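Long-range contact in botulinum neurotoxin type C1 (Clostridium botulinum, PDB 3R4S), which binds gangliosides through its receptor-binding region, an interaction on which cell entry of this protease neurotoxin depends: residues A[317-328]-A[338-347]. Numbering follows the deposited sequence.
With SIA (N-acetyl-alpha-neuraminic acid), chain D.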
loop_
_atom_site.group_PDB
_atom_site.type_symbol
_atom_site.label_atom_id
_atom_site.label_comp_id
_atom_site.label_asym_id
_atom_site.label_seq_id
_atom_site.Cartn_x
_atom_site.Cartn_y
_atom_site.Cartn_z
ATOM N N LYS A 317 30.657 1.685 9.070
ATOM C CA LYS A 317 31.088 0.340 8.712
ATOM C C LYS A 317 29.891 -0.407 8.126
ATOM O O LYS A 317 28.788 -0.343 8.678
ATOM C CB LYS A 317 31.608 -0.393 9.943
ATOM C CG LYS A 317 32.000 -1.839 9.676
ATOM C CD LYS A 317 33.505 -1.983 9.472
ATOM C CE LYS A 317 34.257 -1.778 10.776
ATOM N NZ LYS A 317 33.999 -2.896 11.730
ATOM N N ALA A 318 30.099 -1.108 7.015
ATOM C CA ALA A 318 29.009 -1.816 6.342
ATOM C C ALA A 318 29.012 -3.307 6.677
ATOM O O ALA A 318 30.022 -3.992 6.501
ATOM C CB ALA A 318 29.081 -1.602 4.829
ATOM N N TYR A 319 27.874 -3.796 7.163
ATOM C CA TYR A 319 27.712 -5.205 7.509
ATOM C C TYR A 319 26.726 -5.933 6.586
ATOM O O TYR A 319 26.013 -5.309 5.807
ATOM C CB TYR A 319 27.175 -5.322 8.931
ATOM C CG TYR A 319 28.015 -4.662 10.003
ATOM C CD1 TYR A 319 28.950 -5.391 10.730
ATOM C CD2 TYR A 319 27.850 -3.318 10.309
ATOM C CE1 TYR A 319 29.709 -4.794 11.726
ATOM C CE2 TYR A 319 28.601 -2.712 11.299
ATOM C CZ TYR A 319 29.530 -3.454 12.005
ATOM O OH TYR A 319 30.277 -2.853 12.990
ATOM N N ASN A 320 26.698 -7.259 6.693
ATOM C CA ASN A 320 25.631 -8.075 6.130
ATOM C C ASN A 320 24.812 -8.615 7.289
ATOM O O ASN A 320 25.367 -8.986 8.325
ATOM C CB ASN A 320 26.194 -9.291 5.384
ATOM C CG ASN A 320 27.047 -8.915 4.189
ATOM O OD1 ASN A 320 28.131 -9.465 3.996
ATOM N ND2 ASN A 320 26.554 -7.994 3.368
ATOM N N LEU A 321 23.499 -8.690 7.121
ATOM C CA LEU A 321 22.709 -9.514 8.019
ATOM C C LEU A 321 23.116 -10.949 7.727
ATOM O O LEU A 321 23.421 -11.293 6.579
ATOM C CB LEU A 321 21.209 -9.319 7.767
ATOM C CG LEU A 321 20.520 -8.159 8.480
ATOM C CD1 LEU A 321 21.110 -6.815 8.063
ATOM C CD2 LEU A 321 19.024 -8.200 8.206
ATOM N N PHE A 322 23.147 -11.788 8.752
ATOM C CA PHE A 322 23.496 -13.185 8.532
ATOM C C PHE A 322 22.848 -14.071 9.572
ATOM O O PHE A 322 22.536 -13.629 10.677
ATOM C CB PHE A 322 25.027 -13.401 8.496
ATOM C CG PHE A 322 25.684 -13.516 9.869
ATOM C CD1 PHE A 322 25.742 -12.425 10.723
ATOM C CD2 PHE A 322 26.273 -14.710 10.272
ATOM C CE1 PHE A 322 26.346 -12.526 11.975
ATOM C CE2 PHE A 322 26.889 -14.822 11.517
ATOM C CZ PHE A 322 26.927 -13.733 12.369
ATOM N N MET A 323 22.627 -15.327 9.205
ATOM C CA MET A 323 22.074 -16.280 10.144
ATOM C C MET A 323 23.210 -16.839 10.989
ATOM O O MET A 323 24.105 -17.507 10.477
ATOM C CB MET A 323 21.352 -17.406 9.415
ATOM C CG MET A 323 20.527 -18.269 10.353
ATOM S SD MET A 323 19.840 -19.744 9.579
ATOM C CE MET A 323 21.311 -20.694 9.221
ATOM N N LYS A 324 23.178 -16.542 12.278
ATOM C CA LYS A 324 24.196 -17.046 13.191
ATOM C C LYS A 324 23.988 -18.534 13.394
ATOM O O LYS A 324 22.924 -19.066 13.086
ATOM C CB LYS A 324 24.086 -16.378 14.552
ATOM C CG LYS A 324 24.579 -14.952 14.663
ATOM C CD LYS A 324 24.604 -14.600 16.156
ATOM C CE LYS A 324 24.950 -13.160 16.446
ATOM N NZ LYS A 324 24.596 -12.855 17.870
ATOM N N ASN A 325 24.996 -19.195 13.947
ATOM C CA ASN A 325 24.946 -20.634 14.166
ATOM C C ASN A 325 24.983 -21.022 15.648
ATOM O O ASN A 325 25.312 -22.154 15.984
ATOM C CB ASN A 325 26.114 -21.294 13.439
ATOM C CG ASN A 325 25.929 -22.773 13.277
ATOM O OD1 ASN A 325 24.813 -23.277 13.351
ATOM N ND2 ASN A 325 27.024 -23.486 13.047
ATOM N N GLU A 326 24.641 -20.092 16.533
ATOM C CA GLU A 326 24.708 -20.355 17.966
ATOM C C GLU A 326 23.386 -20.829 18.561
ATOM O O GLU A 326 22.303 -20.449 18.106
ATOM C CB GLU A 326 25.167 -19.110 18.730
ATOM C CG GLU A 326 26.338 -18.375 18.110
ATOM C CD GLU A 326 26.606 -17.049 18.811
ATOM O OE1 GLU A 326 25.648 -16.483 19.389
ATOM O OE2 GLU A 326 27.768 -16.578 18.786
ATOM N N THR A 327 23.497 -21.632 19.611
ATOM C CA THR A 327 22.348 -22.055 20.399
ATOM C C THR A 327 21.595 -20.839 20.902
ATOM O O THR A 327 22.200 -19.848 21.283
ATOM C CB THR A 327 22.801 -22.873 21.608
ATOM O OG1 THR A 327 23.646 -23.936 21.157
ATOM C CG2 THR A 327 21.593 -23.447 22.355
ATOM N N MET A 328 20.273 -20.912 20.891
ATOM C CA MET A 328 19.443 -19.835 21.403
ATOM C C MET A 328 18.822 -20.241 22.737
ATOM O O MET A 328 18.624 -21.423 22.991
ATOM C CB MET A 328 18.359 -19.476 20.378
ATOM C CG MET A 328 18.899 -18.777 19.152
ATOM S SD MET A 328 19.127 -17.010 19.439
ATOM C CE MET A 328 17.510 -16.382 18.979
ATOM N N ILE A 338 15.961 -22.653 16.012
ATOM C CA ILE A 338 15.888 -21.193 15.993
ATOM C C ILE A 338 17.290 -20.582 15.993
ATOM O O ILE A 338 18.108 -20.911 16.851
ATOM C CB ILE A 338 15.151 -20.649 17.226
ATOM C CG1 ILE A 338 13.746 -21.238 17.337
ATOM C CG2 ILE A 338 15.060 -19.124 17.154
ATOM C CD1 ILE A 338 12.813 -20.764 16.227
ATOM N N TYR A 339 17.569 -19.696 15.038
ATOM C CA TYR A 339 18.867 -19.016 14.972
ATOM C C TYR A 339 18.685 -17.514 14.890
ATOM O O TYR A 339 17.789 -17.024 14.202
ATOM C CB TYR A 339 19.668 -19.477 13.762
ATOM C CG TYR A 339 19.856 -20.964 13.708
ATOM C CD1 TYR A 339 21.011 -21.553 14.203
ATOM C CD2 TYR A 339 18.872 -21.786 13.173
ATOM C CE1 TYR A 339 21.189 -22.921 14.156
ATOM C CE2 TYR A 339 19.038 -23.155 13.122
ATOM C CZ TYR A 339 20.199 -23.716 13.614
ATOM O OH TYR A 339 20.372 -25.079 13.573
ATOM N N ALA A 340 19.535 -16.779 15.595
ATOM C CA ALA A 340 19.485 -15.331 15.550
ATOM C C ALA A 340 19.993 -14.827 14.203
ATOM O O ALA A 340 20.887 -15.430 13.608
ATOM C CB ALA A 340 20.315 -14.727 16.705
ATOM N N ILE A 341 19.411 -13.729 13.725
ATOM C CA ILE A 341 20.001 -12.976 12.626
ATOM C C ILE A 341 20.818 -11.838 13.223
ATOM O O ILE A 341 20.321 -11.054 14.029
ATOM C CB ILE A 341 18.935 -12.413 11.662
ATOM C CG1 ILE A 341 18.185 -13.565 10.972
ATOM C CG2 ILE A 341 19.592 -11.489 10.642
ATOM C CD1 ILE A 341 16.982 -13.135 10.126
ATOM N N GLY A 342 22.088 -11.771 12.858
ATOM C CA GLY A 342 22.944 -10.728 13.381
ATOM C C GLY A 342 23.691 -10.053 12.260
ATOM O O GLY A 342 23.276 -10.128 11.094
ATOM N N LEU A 343 24.781 -9.374 12.601
ATOM C CA LEU A 343 25.549 -8.624 11.615
ATOM C C LEU A 343 27.007 -9.064 11.569
ATOM O O LEU A 343 27.650 -9.239 12.604
ATOM C CB LEU A 343 25.464 -7.123 11.902
ATOM C CG LEU A 343 24.058 -6.527 11.988
ATOM C CD1 LEU A 343 24.068 -5.238 12.795
ATOM C CD2 LEU A 343 23.490 -6.288 10.596
ATOM N N ARG A 344 27.520 -9.238 10.356
ATOM C CA ARG A 344 28.911 -9.617 10.152
ATOM C C ARG A 344 29.553 -8.722 9.101
ATOM O O ARG A 344 28.890 -8.227 8.187
ATOM C CB ARG A 344 29.020 -11.071 9.713
ATOM C CG ARG A 344 28.357 -11.336 8.371
ATOM C CD ARG A 344 28.667 -12.729 7.856
ATOM N NE ARG A 344 30.089 -12.890 7.561
ATOM C CZ ARG A 344 30.622 -13.996 7.051
ATOM N NH1 ARG A 344 29.850 -15.043 6.776
ATOM N NH2 ARG A 344 31.924 -14.056 6.809
ATOM N N GLU A 345 30.859 -8.528 9.235
ATOM C CA GLU A 345 31.607 -7.718 8.293
ATOM C C GLU A 345 31.506 -8.295 6.900
ATOM O O GLU A 345 31.565 -9.509 6.716
ATOM C CB GLU A 345 33.079 -7.640 8.708
ATOM C CG GLU A 345 33.325 -6.797 9.941
ATOM C CD GLU A 345 34.796 -6.728 10.293
ATOM O OE1 GLU A 345 35.630 -6.698 9.361
ATOM O OE2 GLU A 345 35.115 -6.711 11.499
ATOM N N GLN A 346 31.366 -7.412 5.919
ATOM C CA GLN A 346 31.307 -7.824 4.526
ATOM C C GLN A 346 32.611 -8.487 4.112
ATOM O O GLN A 346 33.667 -8.184 4.661
ATOM C CB GLN A 346 31.027 -6.623 3.627
ATOM C CG GLN A 346 29.680 -5.984 3.873
ATOM C CD GLN A 346 29.381 -4.878 2.887
ATOM O OE1 GLN A 346 30.257 -4.459 2.130
ATOM N NE2 GLN A 346 28.140 -4.395 2.889
ATOM N N THR A 347 32.531 -9.399 3.152
ATOM C CA THR A 347 33.721 -10.031 2.606
ATOM C C THR A 347 33.677 -9.890 1.098
ATOM O O THR A 347 32.691 -9.405 0.541
ATOM C CB THR A 347 33.818 -11.532 2.973
ATOM O OG1 THR A 347 32.662 -12.228 2.488
ATOM C CG2 THR A 347 33.923 -11.720 4.474
HETATM C C1 SIA D . 27.735 -4.498 -1.249
HETATM C C2 SIA D . 28.704 -5.054 -2.269
HETATM C C3 SIA D . 29.852 -4.080 -2.545
HETATM C C4 SIA D . 30.909 -4.055 -1.455
HETATM C C5 SIA D . 31.313 -5.467 -1.076
HETATM C C6 SIA D . 30.063 -6.248 -0.686
HETATM C C7 SIA D . 30.355 -7.671 -0.220
HETATM C C8 SIA D . 29.053 -8.391 0.125
HETATM C C9 SIA D . 29.332 -9.706 0.847
HETATM C C10 SIA D . 33.339 -5.781 0.207
HETATM C C11 SIA D . 34.054 -5.577 1.517
HETATM N N5 SIA D . 32.088 -5.316 0.142
HETATM O O1A SIA D . 27.013 -5.315 -0.618
HETATM O O1B SIA D . 27.670 -3.257 -1.073
HETATM O O2 SIA D . 27.972 -5.276 -3.480
HETATM O O4 SIA D . 32.063 -3.353 -1.925
HETATM O O6 SIA D . 29.178 -6.320 -1.806
HETATM O O7 SIA D . 31.012 -8.390 -1.272
HETATM O O8 SIA D . 28.218 -7.547 0.942
HETATM O O9 SIA D . 29.752 -9.386 2.176
HETATM O O10 SIA D . 33.867 -6.342 -0.742
HETATM O O HOH W 1 29.740 -11.546 5.081
HETATM O O HOH W 2 21.850 -18.103 16.760
HETATM O O HOH W 3 18.782 -22.755 19.503
#
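Asn320 and Arg344 exchange two backbone hydrogen bonds, one hydrogen-bonded pair of an antiparallel pairing between strands 317-323 and 338-345. Phe322 and Gly342 form the next such pair, and Lys324 N reaches Ala340 O at 2.9 Å just beyond the strand end. The strand axes make 135° rather than 180°, a strong twist. On one face the Phe322 ring lies against the aliphatic part of Arg344: CB sits 4.0 Å from the ring centroid, a CH-pi contact, while CD also packs on the ring. Phe322 chi1 of 82° sets CG between backbone N and carbonyl carbon and brings the ring beside Gly342, where no side chain intervenes. The arginine's NH1 goes on to Asn353. The opposite face carries Leu321, whose CD1 meets Leu343 CD2 at 3.5 Å. Within the beta-trefoil C-terminal receptor-binding domain, the hairpin at its open end, away from the connecting loop, borders the pocket of N-acetyl-alpha-neuraminic acid. Asn320 ND2 donates to the sugar's O8 (3.0 Å, nearly straight at 169°), and the sugar's N5 gives its hydrogen to Gln346 OE1 at 2.8 Å. Gln346 CG rests 3.3 Å from Ala318 O, and Thr347 N donates to sugar O9. Tyr319 touches the second bound sialic acid.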